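Local coordinates for aminotransferase class-III (PDB 6K8H), which belongs to the class-III aminotransferases of the PLP-dependent superfamily and binds (5-hydroxy-4,6-dimethylpyridin-3-yl)methyl dihydrogen phosphate in a pocket, at residues R242-T245 / R246-I250; M425-P428 / E429-F433; D21-E24 / R25-V29. All blocks are in the same frame, centred on the assembly; numbering follows the deposited sequence.

Interaction 1: R242-T245 / R246-I250; sequences REIT and RAYGI
Ile244 lays its CG1 branch against the ring of Tyr248 one turn further along the helix, with CG1 3.4 Å from Tyr248 CE2 and the terminal CD1 3.7 Å from the same carbon. The ring is approached obliquely. Extended torsions carry the isoleucine there: CG1 stands opposite the backbone N (chi1 -173°), beside the carbonyl carbon, and CD1 continues the chain outward. On another face of the same turn, Thr245 CG2 meets Ile250 CG2 at 4.0 Å, the two side chains crossing at about a right angle. The backbone between them closes the helix. Gly249, with positive phi, follows the last turn in a Schellman motif, and Ile250 N reaches back to Thr245 O (3.0 Å, 156° at the hydrogen). The same carbonyl also takes a weak bond from Tyr248 N. The chain thus leaves the helix of a beta-alpha-beta unit, strand 216-221, helix 235-248, strand 251-255, and turns Ile250 inward beside Thr245. Arg242 bends at chi2 and chi3, curling forward along the helix until NH2 lies 3.6 Å from Arg246 N, which comes at the guanidinium edge. NH2 makes a weak bond to Thr245 OG1 and a salt bridge to Asp276, while NH1 is held by Thr274 O; Thr245 OG1 is also bonded to Leu241 O. Further out, Ile209 of helix 202-211 packs on Ile244, Tyr248 and Ile250, and Val219 of strand 216-221 touches both Thr245 and Ile250.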
loop_
_atom_site.group_PDB
_atom_site.type_symbol
_atom_site.label_atom_id
_atom_site.label_comp_id
_atom_site.label_asym_id
_atom_site.label_seq_id
_atom_site.Cartn_x
_atom_site.Cartn_y
_atom_site.Cartn_z
ATOM N N ARG B 242 24.476 12.373 -9.758
ATOM C CA ARG B 242 25.099 11.503 -8.762
ATOM C C ARG B 242 26.238 12.224 -8.043
ATOM O O ARG B 242 26.362 12.138 -6.810
ATOM C CB ARG B 242 25.583 10.206 -9.419
ATOM C CG ARG B 242 26.476 9.326 -8.530
ATOM C CD ARG B 242 25.676 8.592 -7.439
ATOM N NE ARG B 242 25.332 9.473 -6.323
ATOM C CZ ARG B 242 24.745 9.077 -5.196
ATOM N NH1 ARG B 242 24.424 7.802 -5.013
ATOM N NH2 ARG B 242 24.475 9.968 -4.249
ATOM N N GLU B 243 27.060 12.972 -8.791
ATOM C CA GLU B 243 28.199 13.652 -8.165
ATOM C C GLU B 243 27.735 14.713 -7.174
ATOM O O GLU B 243 28.254 14.803 -6.053
ATOM C CB GLU B 243 29.110 14.281 -9.224
ATOM C CG GLU B 243 29.834 13.279 -10.101
ATOM C CD GLU B 243 31.192 12.883 -9.548
ATOM O OE1 GLU B 243 31.293 12.622 -8.327
ATOM O OE2 GLU B 243 32.171 12.840 -10.335
ATOM N N ILE B 244 26.750 15.525 -7.560
ATOM C CA ILE B 244 26.387 16.640 -6.687
ATOM C C ILE B 244 25.650 16.141 -5.452
ATOM O O ILE B 244 25.849 16.676 -4.353
ATOM C CB ILE B 244 25.577 17.714 -7.446
ATOM C CG1 ILE B 244 25.356 18.942 -6.552
ATOM C CG2 ILE B 244 24.240 17.172 -7.937
ATOM C CD1 ILE B 244 24.796 20.146 -7.277
ATOM N N THR B 245 24.791 15.113 -5.598
ATOM C CA THR B 245 24.132 14.578 -4.408
ATOM C C THR B 245 25.137 13.922 -3.470
ATOM O O THR B 245 25.036 14.067 -2.247
ATOM C CB THR B 245 23.030 13.584 -4.777
ATOM O OG1 THR B 245 23.541 12.593 -5.677
ATOM C CG2 THR B 245 21.843 14.307 -5.406
ATOM N N ARG B 246 26.115 13.192 -4.017
ATOM C CA ARG B 246 27.138 12.611 -3.154
ATOM C C ARG B 246 27.941 13.696 -2.440
ATOM O O ARG B 246 28.241 13.575 -1.244
ATOM C CB ARG B 246 28.051 11.707 -3.979
ATOM C CG ARG B 246 29.259 11.213 -3.223
ATOM C CD ARG B 246 28.917 10.060 -2.287
ATOM N NE ARG B 246 30.140 9.366 -1.882
ATOM C CZ ARG B 246 30.684 8.354 -2.555
ATOM N NH1 ARG B 246 30.101 7.899 -3.661
ATOM N NH2 ARG B 246 31.811 7.798 -2.120
ATOM N N ALA B 247 28.272 14.782 -3.142
ATOM C CA ALA B 247 29.062 15.842 -2.510
ATOM C C ALA B 247 28.336 16.458 -1.328
ATOM O O ALA B 247 28.977 16.880 -0.353
ATOM C CB ALA B 247 29.407 16.932 -3.525
ATOM N N TYR B 248 27.009 16.563 -1.440
ATOM C CA TYR B 248 26.183 17.299 -0.443
ATOM C C TYR B 248 25.511 16.408 0.609
ATOM O O TYR B 248 24.740 16.950 1.396
ATOM C CB TYR B 248 25.172 18.178 -1.178
ATOM C CG TYR B 248 25.808 19.266 -2.001
ATOM C CD1 TYR B 248 27.084 19.715 -1.715
ATOM C CD2 TYR B 248 25.130 19.866 -3.045
ATOM C CE1 TYR B 248 27.681 20.721 -2.455
ATOM C CE2 TYR B 248 25.710 20.870 -3.799
ATOM C CZ TYR B 248 26.986 21.304 -3.499
ATOM O OH TYR B 248 27.565 22.293 -4.233
ATOM N N GLY B 249 25.800 15.113 0.632
ATOM C CA GLY B 249 25.154 14.232 1.586
ATOM C C GLY B 249 23.675 14.037 1.343
ATOM O O GLY B 249 22.925 13.750 2.289
ATOM N N ILE B 250 23.238 14.179 0.095
ATOM C CA ILE B 250 21.840 14.024 -0.297
ATOM C C ILE B 250 21.630 12.612 -0.828
ATOM O O ILE B 250 22.401 12.135 -1.675
ATOM C CB ILE B 250 21.443 15.066 -1.356
ATOM C CG1 ILE B 250 21.567 16.474 -0.793
ATOM C CG2 ILE B 250 20.019 14.818 -1.852
ATOM C CD1 ILE B 250 21.550 17.517 -1.866
#

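Interaction 2: M425-P428 / E429-F433; sequences MGVP and EVEAF
Met425 overlaps the aliphatic part of Glu429, its CG resting 3.8 Å from Glu429 CB as the two side chains pass at a slant. They flank the start of helix 427-445, where Gly426 occupies the N-cap position. Glu429, three residues after the cap, folds back on it: a bend at chi2 (72°) brings the carboxylate round to the backbone, and OE1 accepts the Gly426 N-H at 2.8 Å. Just this half of a capping box is present, since glycine has no side chain to return the bond; it uses the anti side of OE1, with the donor 34° out of the carboxylate plane. Being at the amino end of a helix, the carboxylate is probably stabilised in its charged form. Gly426 O in turn receives Val430 N at 3.2 Å, in the carbonyl plane, so the glycine backbone is gripped at both ends. Outside the first turn, Arg342 binds Met425 O. Leu65 of strand 63-66 touches Glu429 and Leu350 of helix 337-361 touches Val430, so the first turn packs on both elements. On the exposed flank, Glu431 lies across Val427, with OE2 3.6 Å from Val427 CG1, and in the backbone Glu431 N points almost straight at Val427 O, 2.9 Å away.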
loop_
_atom_site.group_PDB
_atom_site.type_symbol
_atom_site.label_atom_id
_atom_site.label_comp_id
_atom_site.label_asym_id
_atom_site.label_seq_id
_atom_site.Cartn_x
_atom_site.Cartn_y
_atom_site.Cartn_z
ATOM N N MET B 425 4.306 -13.057 -25.645
ATOM C CA MET B 425 4.313 -12.486 -26.983
ATOM C C MET B 425 5.477 -12.994 -27.814
ATOM O O MET B 425 6.552 -13.319 -27.299
ATOM C CB MET B 425 4.377 -10.957 -26.929
ATOM C CG MET B 425 3.092 -10.313 -26.492
ATOM S SD MET B 425 3.234 -8.515 -26.383
ATOM C CE MET B 425 1.579 -8.128 -25.817
ATOM N N GLY B 426 5.246 -13.044 -29.120
ATOM C CA GLY B 426 6.280 -13.300 -30.093
ATOM C C GLY B 426 6.134 -12.389 -31.296
ATOM O O GLY B 426 5.436 -11.367 -31.244
ATOM N N VAL B 427 6.814 -12.747 -32.387
ATOM C CA VAL B 427 6.680 -11.968 -33.621
ATOM C C VAL B 427 5.230 -11.834 -34.075
ATOM O O VAL B 427 4.850 -10.741 -34.532
ATOM C CB VAL B 427 7.605 -12.553 -34.709
ATOM C CG1 VAL B 427 7.244 -12.015 -36.080
ATOM C CG2 VAL B 427 9.049 -12.242 -34.363
ATOM N N PRO B 428 4.378 -12.874 -34.012
ATOM C CA PRO B 428 2.983 -12.668 -34.457
ATOM C C PRO B 428 2.260 -11.555 -33.708
ATOM O O PRO B 428 1.519 -10.782 -34.326
ATOM C CB PRO B 428 2.341 -14.037 -34.208
ATOM C CG PRO B 428 3.475 -15.008 -34.344
ATOM C CD PRO B 428 4.636 -14.301 -33.700
ATOM N N GLU B 429 2.450 -11.441 -32.393
ATOM C CA GLU B 429 1.788 -10.364 -31.656
ATOM C C GLU B 429 2.338 -8.997 -32.050
ATOM O O GLU B 429 1.580 -8.028 -32.146
ATOM C CB GLU B 429 1.932 -10.588 -30.149
ATOM C CG GLU B 429 1.017 -11.681 -29.585
ATOM C CD GLU B 429 1.459 -13.087 -29.987
ATOM O OE1 GLU B 429 2.662 -13.282 -30.283
ATOM O OE2 GLU B 429 0.601 -13.991 -30.011
ATOM N N VAL B 430 3.651 -8.899 -32.281
ATOM C CA VAL B 430 4.264 -7.638 -32.704
ATOM C C VAL B 430 3.729 -7.211 -34.069
ATOM O O VAL B 430 3.375 -6.046 -34.289
ATOM C CB VAL B 430 5.800 -7.780 -32.713
ATOM C CG1 VAL B 430 6.448 -6.582 -33.393
ATOM C CG2 VAL B 430 6.331 -7.936 -31.290
ATOM N N GLU B 431 3.688 -8.145 -35.014
ATOM C CA GLU B 431 3.130 -7.839 -36.326
ATOM C C GLU B 431 1.654 -7.464 -36.237
ATOM O O GLU B 431 1.201 -6.561 -36.942
ATOM C CB GLU B 431 3.342 -9.021 -37.271
ATOM C CG GLU B 431 4.757 -9.051 -37.796
ATOM C CD GLU B 431 5.107 -10.320 -38.538
ATOM O OE1 GLU B 431 4.289 -11.270 -38.549
ATOM O OE2 GLU B 431 6.222 -10.367 -39.104
ATOM N N ALA B 432 0.886 -8.143 -35.379
ATOM C CA ALA B 432 -0.508 -7.753 -35.196
ATOM C C ALA B 432 -0.606 -6.322 -34.684
ATOM O O ALA B 432 -1.442 -5.540 -35.158
ATOM C CB ALA B 432 -1.220 -8.719 -34.245
ATOM N N PHE B 433 0.250 -5.952 -33.724
ATOM C CA PHE B 433 0.254 -4.568 -33.264
ATOM C C PHE B 433 0.550 -3.604 -34.411
ATOM O O PHE B 433 -0.170 -2.616 -34.605
ATOM C CB PHE B 433 1.264 -4.357 -32.128
ATOM C CG PHE B 433 1.244 -2.961 -31.594
ATOM C CD1 PHE B 433 1.997 -1.958 -32.198
ATOM C CD2 PHE B 433 0.412 -2.627 -30.533
ATOM C CE1 PHE B 433 1.955 -0.654 -31.740
ATOM C CE2 PHE B 433 0.356 -1.324 -30.058
ATOM C CZ PHE B 433 1.131 -0.333 -30.658
#

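Interaction 3: D21-E24 / R25-V29; sequences DLFE and RARRV
Arg27 runs back over the preceding turn of its helix toward Phe23, and its atoms pass from the carbonyl oxygens of that turn to the ring. CB stands 3.7 Å from Phe23 O. The first torsion (chi1 48°) then sets CG between the backbone N and the carbonyl carbon, pressing it against two carbonyl oxygens of the turn before, Phe23 O at 3.1 Å and Glu24 O at 3.3 Å. From there CD moves out to the aromatic ring, 3.8 Å from Phe23 CE2, in an off-centre CH-pi contact whose line to the centroid leans 29° from the ring normal. A bend at chi3 turns the guanidinium so that NH1 returns to the ring, 4.1 Å from Phe23 CZ. The two planes are 30° apart, and the ring and the arginine chain pass each other at a slant. In the backbone, Arg27 N is bonded to Phe23 O, one of three consecutive helical bonds that also link Arg25 N to Asp21 O and Ala26 N to Leu22 O.

Glu24 and Arg28 make a looser pair on the next flank. Arg28 NH2 lies 3.9 Å from Glu24 CG, whereas the charged atoms OE1 and NH2 stay 4.4 Å apart, beyond a salt bridge. Glu24 O lies over one face of the Arg28 guanidinium. Arg25 leaves in another direction, alongside Leu22, with NH1 4.0 Å from Leu22 CD2.

The buried side of helix 18-29 lies against the second subunit and partly on its own chain. Arg25 forms salt bridges with Glu102 and Glu109 of the second subunit, Ala26 packs on Ile105 of that same neighbouring helix 102-114, and Leu22 and Ala26 meet Tyr47, in the loop that precedes strand 48-52 of their own chain.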
loop_
_atom_site.group_PDB
_atom_site.type_symbol
_atom_site.label_atom_id
_atom_site.label_comp_id
_atom_site.label_asym_id
_atom_site.label_seq_id
_atom_site.Cartn_x
_atom_site.Cartn_y
_atom_site.Cartn_z
ATOM N N ASP B 21 -24.104 -1.993 -17.832
ATOM C CA ASP B 21 -24.816 -2.492 -16.655
ATOM C C ASP B 21 -23.914 -2.479 -15.429
ATOM O O ASP B 21 -24.327 -2.079 -14.328
ATOM C CB ASP B 21 -25.310 -3.919 -16.899
ATOM C CG ASP B 21 -26.449 -4.004 -17.912
ATOM O OD1 ASP B 21 -27.002 -2.961 -18.323
ATOM O OD2 ASP B 21 -26.789 -5.146 -18.293
ATOM N N LEU B 22 -22.678 -2.949 -15.605
ATOM C CA LEU B 22 -21.720 -2.942 -14.512
ATOM C C LEU B 22 -21.465 -1.528 -14.024
ATOM O O LEU B 22 -21.394 -1.297 -12.820
ATOM C CB LEU B 22 -20.414 -3.609 -14.946
ATOM C CG LEU B 22 -20.505 -5.126 -15.101
ATOM C CD1 LEU B 22 -19.319 -5.654 -15.892
ATOM C CD2 LEU B 22 -20.598 -5.773 -13.740
ATOM N N PHE B 23 -21.313 -0.567 -14.942
ATOM C CA PHE B 23 -21.089 0.818 -14.529
ATOM C C PHE B 23 -22.270 1.358 -13.737
ATOM O O PHE B 23 -22.090 2.113 -12.770
ATOM C CB PHE B 23 -20.842 1.694 -15.753
ATOM C CG PHE B 23 -20.568 3.135 -15.431
ATOM C CD1 PHE B 23 -19.399 3.505 -14.768
ATOM C CD2 PHE B 23 -21.454 4.127 -15.827
ATOM C CE1 PHE B 23 -19.135 4.835 -14.486
ATOM C CE2 PHE B 23 -21.197 5.455 -15.551
ATOM C CZ PHE B 23 -20.035 5.813 -14.878
ATOM N N GLU B 24 -23.489 1.017 -14.162
ATOM C CA GLU B 24 -24.672 1.463 -13.431
ATOM C C GLU B 24 -24.683 0.925 -12.009
ATOM O O GLU B 24 -25.055 1.641 -11.070
ATOM C CB GLU B 24 -25.940 1.035 -14.167
ATOM C CG GLU B 24 -27.198 1.519 -13.488
ATOM C CD GLU B 24 -28.450 1.117 -14.236
ATOM O OE1 GLU B 24 -28.506 -0.019 -14.769
ATOM O OE2 GLU B 24 -29.384 1.946 -14.300
ATOM N N ARG B 25 -24.301 -0.343 -11.834
ATOM C CA ARG B 25 -24.141 -0.888 -10.484
ATOM C C ARG B 25 -23.014 -0.175 -9.732
ATOM O O ARG B 25 -23.162 0.212 -8.565
ATOM C CB ARG B 25 -23.848 -2.389 -10.557
ATOM C CG ARG B 25 -25.038 -3.284 -10.771
ATOM C CD ARG B 25 -24.565 -4.720 -10.987
ATOM N NE ARG B 25 -23.876 -5.237 -9.802
ATOM C CZ ARG B 25 -23.155 -6.354 -9.781
ATOM N NH1 ARG B 25 -23.010 -7.085 -10.878
ATOM N NH2 ARG B 25 -22.577 -6.744 -8.661
ATOM N N ALA B 26 -21.875 0.008 -10.400
ATOM C CA ALA B 26 -20.686 0.528 -9.738
ATOM C C ALA B 26 -20.923 1.921 -9.181
ATOM O O ALA B 26 -20.493 2.234 -8.062
ATOM C CB ALA B 26 -19.511 0.534 -10.716
ATOM N N ARG B 27 -21.612 2.775 -9.938
ATOM C CA ARG B 27 -21.733 4.160 -9.495
ATOM C C ARG B 27 -22.602 4.312 -8.257
ATOM O O ARG B 27 -22.615 5.398 -7.675
ATOM C CB ARG B 27 -22.264 5.056 -10.612
ATOM C CG ARG B 27 -23.472 4.521 -11.313
ATOM C CD ARG B 27 -23.675 5.238 -12.639
ATOM N NE ARG B 27 -24.414 6.483 -12.463
ATOM C CZ ARG B 27 -23.853 7.682 -12.335
ATOM N NH1 ARG B 27 -22.527 7.818 -12.364
ATOM N NH2 ARG B 27 -24.626 8.750 -12.178
ATOM N N ARG B 28 -23.312 3.261 -7.835
ATOM C CA ARG B 28 -24.064 3.346 -6.587
ATOM C C ARG B 28 -23.172 3.152 -5.365
ATOM O O ARG B 28 -23.486 3.663 -4.285
ATOM C CB ARG B 28 -25.189 2.307 -6.572
ATOM C CG ARG B 28 -26.281 2.527 -7.631
ATOM C CD ARG B 28 -27.346 1.437 -7.540
ATOM N NE ARG B 28 -27.771 0.963 -8.862
ATOM C CZ ARG B 28 -27.857 -0.322 -9.212
ATOM N NH1 ARG B 28 -27.546 -1.278 -8.338
ATOM N NH2 ARG B 28 -28.257 -0.657 -10.437
ATOM N N VAL B 29 -22.066 2.420 -5.503
ATOM C CA VAL B 29 -21.256 2.029 -4.357
ATOM C C VAL B 29 -19.797 2.465 -4.458
ATOM O O VAL B 29 -19.034 2.250 -3.499
ATOM C CB VAL B 29 -21.352 0.507 -4.113
ATOM C CG1 VAL B 29 -22.819 0.134 -3.747
ATOM C CG2 VAL B 29 -20.904 -0.288 -5.354
#

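Overall arrangement
Along the chain interaction 3 comes first, on helix 18-29, then interaction 1 at the end of helix 235-248, and finally interaction 2 at the start of helix 427-445. None touches another. The centres of interactions 1 and 3 are 51 Å apart, those of interactions 1 and 2 44 Å, and those of interactions 2 and 3 35 Å. Interaction 1 lies across the chain's centre from the other two, on the helix that joins strands 216-221 and 251-255 of the seven-stranded mixed sheet. Interaction 2 borders the small four-stranded sheet at strand 63-66. So one contact closes a helix of the large sheet, one opens the C-terminal helix, and interaction 3 alone meets the second subunit, at the dimer interface.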